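Prenylcyclase (Actinoplanes teichomyceticus, PDB 6IJ1) probably acts in isoprenoid metabolism as a prenyl cyclase or prenyltransferase. Local coordinates at residues A[218-221]-A[222-226]; A[18-21]-A[22-26]. All blocks are in the same frame, centred on the assembly; numbering follows the deposited sequence.

Contact 1 of 2, residues A[218-221]-A[222-226]; sequences ARAA and AARWA
Ala-218 O takes the backbone N-H of Ala-222 at 3.0 Å, the first i to i+4 link here in helix 216-229. The same oxygen also receives Gln-184 NE2. The methyl of Ala-222 rests against Trp-190 and helix 198-209, on the covered side of the helix. Arg-219 O accepts from Ala-223 N at 2.9 Å. The Arg-219 side chain turns elsewhere, its NE bonding to Thr-215 OG1. Ala-220 carries the distinctive contact. Its O accepts the normal helix bond from Arg-224 N at 3.2 Å, and a second bond from Arg-224 NH1, also 3.2 Å away. The two donors come from opposite faces of the carbonyl plane. NH1 sits 39° above that plane, not on a lone pair, yet its N-H is nearly straight to the oxygen (164°). Seen from the guanidinium, Ala-220 O lies at the edge, in the plane of the group. CG of Arg-224 is anti to the carbonyl carbon (chi1 -79°), and a bend at chi2 carries the chain back over the preceding turn. NH1 thereby comes 3.7 Å from Ala-220 CB. Ala-221 O closes the series by accepting Trp-225 N at 3.1 Å. The Trp-225 indole leads off toward Glu-189 and helix 198-209. Arg-224 NH2 has a salt bridge to Glu-260. The guanidinium is thus held by a backbone carbonyl and a carboxylate, which should restrict its rotation and tie helix 216-229 to the chain beyond helix 246-256.

Contact 2 of 2, residues A[18-21]-A[22-26]; sequences VDFL and LDRRE
This contact is the C-terminal end of helix 10-23, where Arg-24 leaves helical geometry and folds its side chain back over Phe-20. The last full turn is regular. Leu-22 N reaches Val-18 O at 2.8 Å, almost along the C=O axis. Beside this bond, Val-18 CG1 meets Leu-22 CD1 at 3.7 Å. The two side chains run alongside each other and both pack on helix 58-71. Then the bonding shifts. Arg-24 N bonds to Leu-21 O at 3.1 Å, from well above the carbonyl plane, while its link to Phe-20 O is only weak. Leu-21 O also takes the indole NE1 of Trp-31. A bend at chi2 (-54°) turns the Arg-24 chain back toward the helix. Its CG makes a CH-pi contact over one face of the Phe-20 ring, 3.9 Å from the ring centroid. Further out, CE1 of Phe-20 sits over the centre of one guanidinium face, 3.4 Å from Arg-24 CZ. The two planes are 39° apart, so this is no parallel stack. Arg-24 NH1 adds a weak bond to Phe-20 O at 3.4 Å. An alanine here has no chain to lie over the Phe-20 face, and the ring would probably be freer to shift against Leu-327 and Thr-330 of helix 327-341. Arg-25 also bonds at this helix end: its NE donates to Leu-22 O at 2.8 Å, nearly straight (169°), in the carbonyl plane and on a lone pair.

Contact 2 comes first along the chain, at the end of helix 10-23. Contact 1 follows much later, within helix 216-229. They share no helix or sheet. Their centres are 34 Å apart, and about 23 Å separates the nearest atoms. Each centre is about 19 Å from the centre of the chain, so both lie toward the outside of this mainly helical, single-chain protein. Helix 10-23 packs against helices 58-71 and 327-341, so the first and last helices of the chain touch. Helix 216-229 packs against helices 198-209 and 246-256. The two contacts therefore belong to separate parts of the helical shell, consistent with the alpha-alpha barrels of class II terpene cyclases.

Contact 1 of 2, residues A[218-221]-A[222-226]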
loop_
_atom_site.group_PDB
_atom_site.type_symbol
_atom_site.label_atom_id
_atom_site.label_comp_id
_atom_site.label_asym_id
_atom_site.label_seq_id
_atom_site.Cartn_x
_atom_site.Cartn_y
_atom_site.Cartn_z
ATOM N N ALA A 218 13.900 -8.345 -12.939
ATOM C CA ALA A 218 13.025 -7.187 -12.651
ATOM C C ALA A 218 13.392 -6.577 -11.296
ATOM O O ALA A 218 13.446 -5.355 -11.206
ATOM C CB ALA A 218 11.581 -7.613 -12.687
ATOM N N ARG A 219 13.626 -7.416 -10.292
ATOM C CA ARG A 219 13.960 -6.906 -8.938
ATOM C C ARG A 219 15.315 -6.199 -8.941
ATOM O O ARG A 219 15.433 -5.182 -8.279
ATOM C CB ARG A 219 13.886 -8.035 -7.910
ATOM C CG ARG A 219 12.457 -8.453 -7.606
ATOM C CD ARG A 219 12.398 -9.531 -6.558
ATOM N NE ARG A 219 12.666 -10.831 -7.131
ATOM C CZ ARG A 219 13.421 -11.741 -6.552
ATOM N NH1 ARG A 219 14.200 -11.396 -5.545
ATOM N NH2 ARG A 219 13.373 -12.990 -6.963
ATOM N N ALA A 220 16.294 -6.737 -9.662
ATOM C CA ALA A 220 17.627 -6.097 -9.712
ATOM C C ALA A 220 17.532 -4.730 -10.395
ATOM O O ALA A 220 18.218 -3.817 -9.954
ATOM C CB ALA A 220 18.602 -6.996 -10.428
ATOM N N ALA A 221 16.729 -4.624 -11.454
ATOM C CA ALA A 221 16.575 -3.347 -12.184
ATOM C C ALA A 221 15.862 -2.330 -11.289
ATOM O O ALA A 221 16.273 -1.175 -11.268
ATOM C CB ALA A 221 15.819 -3.572 -13.467
ATOM N N ALA A 222 14.840 -2.774 -10.564
ATOM C CA ALA A 222 14.088 -1.864 -9.675
ATOM C C ALA A 222 14.983 -1.391 -8.527
ATOM O O ALA A 222 14.866 -0.235 -8.132
ATOM C CB ALA A 222 12.863 -2.564 -9.153
ATOM N N ALA A 223 15.821 -2.276 -7.993
ATOM C CA ALA A 223 16.692 -1.876 -6.866
ATOM C C ALA A 223 17.632 -0.769 -7.339
ATOM O O ALA A 223 17.892 0.151 -6.579
ATOM C CB ALA A 223 17.458 -3.067 -6.350
ATOM N N ARG A 224 18.130 -0.896 -8.563
ATOM C CA ARG A 224 19.031 0.109 -9.104
ATOM C C ARG A 224 18.305 1.443 -9.300
ATOM O O ARG A 224 18.850 2.509 -8.976
ATOM C CB ARG A 224 19.641 -0.360 -10.421
ATOM C CG ARG A 224 20.804 -1.342 -10.158
ATOM C CD ARG A 224 20.879 -2.506 -11.148
ATOM N NE ARG A 224 22.155 -3.188 -10.877
ATOM C CZ ARG A 224 22.304 -4.164 -10.000
ATOM N NH1 ARG A 224 21.234 -4.594 -9.289
ATOM N NH2 ARG A 224 23.542 -4.722 -9.781
ATOM N N TRP A 225 17.069 1.413 -9.812
ATOM C CA TRP A 225 16.289 2.647 -9.933
ATOM C C TRP A 225 16.127 3.299 -8.561
ATOM O O TRP A 225 16.343 4.526 -8.388
ATOM C CB TRP A 225 14.923 2.319 -10.546
ATOM C CG TRP A 225 13.991 3.488 -10.524
ATOM C CD1 TRP A 225 13.911 4.491 -11.448
ATOM C CD2 TRP A 225 12.989 3.757 -9.533
ATOM N NE1 TRP A 225 12.930 5.410 -11.090
ATOM C CE2 TRP A 225 12.379 4.982 -9.904
ATOM C CE3 TRP A 225 12.596 3.140 -8.349
ATOM C CZ2 TRP A 225 11.350 5.577 -9.134
ATOM C CZ3 TRP A 225 11.536 3.724 -7.581
ATOM C CH2 TRP A 225 10.913 4.900 -8.017
ATOM N N ALA A 226 15.733 2.505 -7.573
ATOM C CA ALA A 226 15.453 3.040 -6.237
ATOM C C ALA A 226 16.709 3.601 -5.598
ATOM O O ALA A 226 16.637 4.626 -4.904
ATOM C CB ALA A 226 14.813 1.959 -5.351
#

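Contact 2 of 2, residues A[18-21]-A[22-26]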
loop_
_atom_site.group_PDB
_atom_site.type_symbol
_atom_site.label_atom_id
_atom_site.label_comp_id
_atom_site.label_asym_id
_atom_site.label_seq_id
_atom_site.Cartn_x
_atom_site.Cartn_y
_atom_site.Cartn_z
ATOM N N VAL A 18 5.965 2.009 17.206
ATOM C CA VAL A 18 4.970 1.070 17.713
ATOM C C VAL A 18 4.108 1.707 18.798
ATOM O O VAL A 18 2.880 1.605 18.767
ATOM C CB VAL A 18 5.650 -0.222 18.225
ATOM C CG1 VAL A 18 4.609 -1.088 18.940
ATOM C CG2 VAL A 18 6.201 -0.983 17.050
ATOM N N ASP A 19 4.734 2.414 19.754
ATOM C CA ASP A 19 3.941 3.087 20.775
ATOM C C ASP A 19 2.997 4.108 20.154
ATOM O O ASP A 19 1.871 4.240 20.593
ATOM C CB ASP A 19 4.827 3.807 21.767
ATOM C CG ASP A 19 5.586 2.843 22.713
ATOM O OD1 ASP A 19 5.109 1.716 22.957
ATOM O OD2 ASP A 19 6.640 3.251 23.196
ATOM N N PHE A 20 3.451 4.874 19.146
ATOM C CA PHE A 20 2.529 5.799 18.473
ATOM C C PHE A 20 1.330 5.052 17.911
ATOM O O PHE A 20 0.190 5.440 18.121
ATOM C CB PHE A 20 3.275 6.557 17.357
ATOM C CG PHE A 20 2.363 7.376 16.473
ATOM C CD1 PHE A 20 2.031 8.669 16.820
ATOM C CD2 PHE A 20 1.844 6.842 15.281
ATOM C CE1 PHE A 20 1.155 9.432 15.984
ATOM C CE2 PHE A 20 1.003 7.609 14.457
ATOM C CZ PHE A 20 0.653 8.872 14.807
ATOM N N LEU A 21 1.567 3.939 17.198
ATOM C CA LEU A 21 0.443 3.269 16.553
ATOM C C LEU A 21 -0.482 2.610 17.579
ATOM O O LEU A 21 -1.693 2.673 17.452
ATOM C CB LEU A 21 0.947 2.215 15.564
ATOM C CG LEU A 21 1.626 2.764 14.289
ATOM C CD1 LEU A 21 2.236 1.630 13.493
ATOM C CD2 LEU A 21 0.577 3.544 13.484
ATOM N N LEU A 22 0.081 1.976 18.607
ATOM C CA LEU A 22 -0.782 1.398 19.642
ATOM C C LEU A 22 -1.592 2.467 20.359
ATOM O O LEU A 22 -2.758 2.235 20.684
ATOM C CB LEU A 22 0.074 0.612 20.635
ATOM C CG LEU A 22 0.716 -0.633 20.071
ATOM C CD1 LEU A 22 1.658 -1.222 21.179
ATOM C CD2 LEU A 22 -0.324 -1.655 19.599
ATOM N N ASP A 23 -0.996 3.643 20.631
ATOM C CA ASP A 23 -1.758 4.708 21.284
ATOM C C ASP A 23 -2.848 5.273 20.404
ATOM O O ASP A 23 -3.814 5.866 20.925
ATOM C CB ASP A 23 -0.819 5.828 21.737
ATOM C CG ASP A 23 0.040 5.418 22.931
ATOM O OD1 ASP A 23 -0.227 4.336 23.507
ATOM O OD2 ASP A 23 0.970 6.170 23.304
ATOM N N ARG A 24 -2.765 5.103 19.083
ATOM C CA ARG A 24 -3.791 5.622 18.192
ATOM C C ARG A 24 -4.862 4.580 17.841
ATOM O O ARG A 24 -5.728 4.839 16.997
ATOM C CB ARG A 24 -3.139 6.188 16.901
ATOM C CG ARG A 24 -2.092 7.312 17.015
ATOM C CD ARG A 24 -2.626 8.423 17.758
ATOM N NE ARG A 24 -1.745 9.598 17.950
ATOM C CZ ARG A 24 -0.693 9.644 18.772
ATOM N NH1 ARG A 24 -0.284 8.535 19.400
ATOM N NH2 ARG A 24 -0.015 10.800 18.936
ATOM N N ARG A 25 -4.853 3.408 18.479
ATOM C CA ARG A 25 -5.984 2.484 18.324
ATOM C C ARG A 25 -7.293 3.114 18.766
ATOM O O ARG A 25 -7.341 3.851 19.758
ATOM C CB ARG A 25 -5.766 1.239 19.187
ATOM C CG ARG A 25 -4.827 0.192 18.602
ATOM C CD ARG A 25 -4.539 -0.913 19.639
ATOM N NE ARG A 25 -3.813 -0.362 20.777
ATOM C CZ ARG A 25 -3.484 -1.101 21.849
ATOM N NH1 ARG A 25 -3.848 -2.393 21.900
ATOM N NH2 ARG A 25 -2.833 -0.563 22.855
ATOM N N GLU A 26 -8.355 2.777 18.055
ATOM C CA GLU A 26 -9.713 3.012 18.538
ATOM C C GLU A 26 -9.961 2.127 19.762
ATOM O O GLU A 26 -9.158 1.244 20.107
ATOM C CB GLU A 26 -10.716 2.713 17.439
ATOM C CG GLU A 26 -10.534 3.579 16.197
ATOM C CD GLU A 26 -10.612 5.098 16.493
ATOM O OE1 GLU A 26 -11.525 5.537 17.243
ATOM O OE2 GLU A 26 -9.757 5.872 15.999
#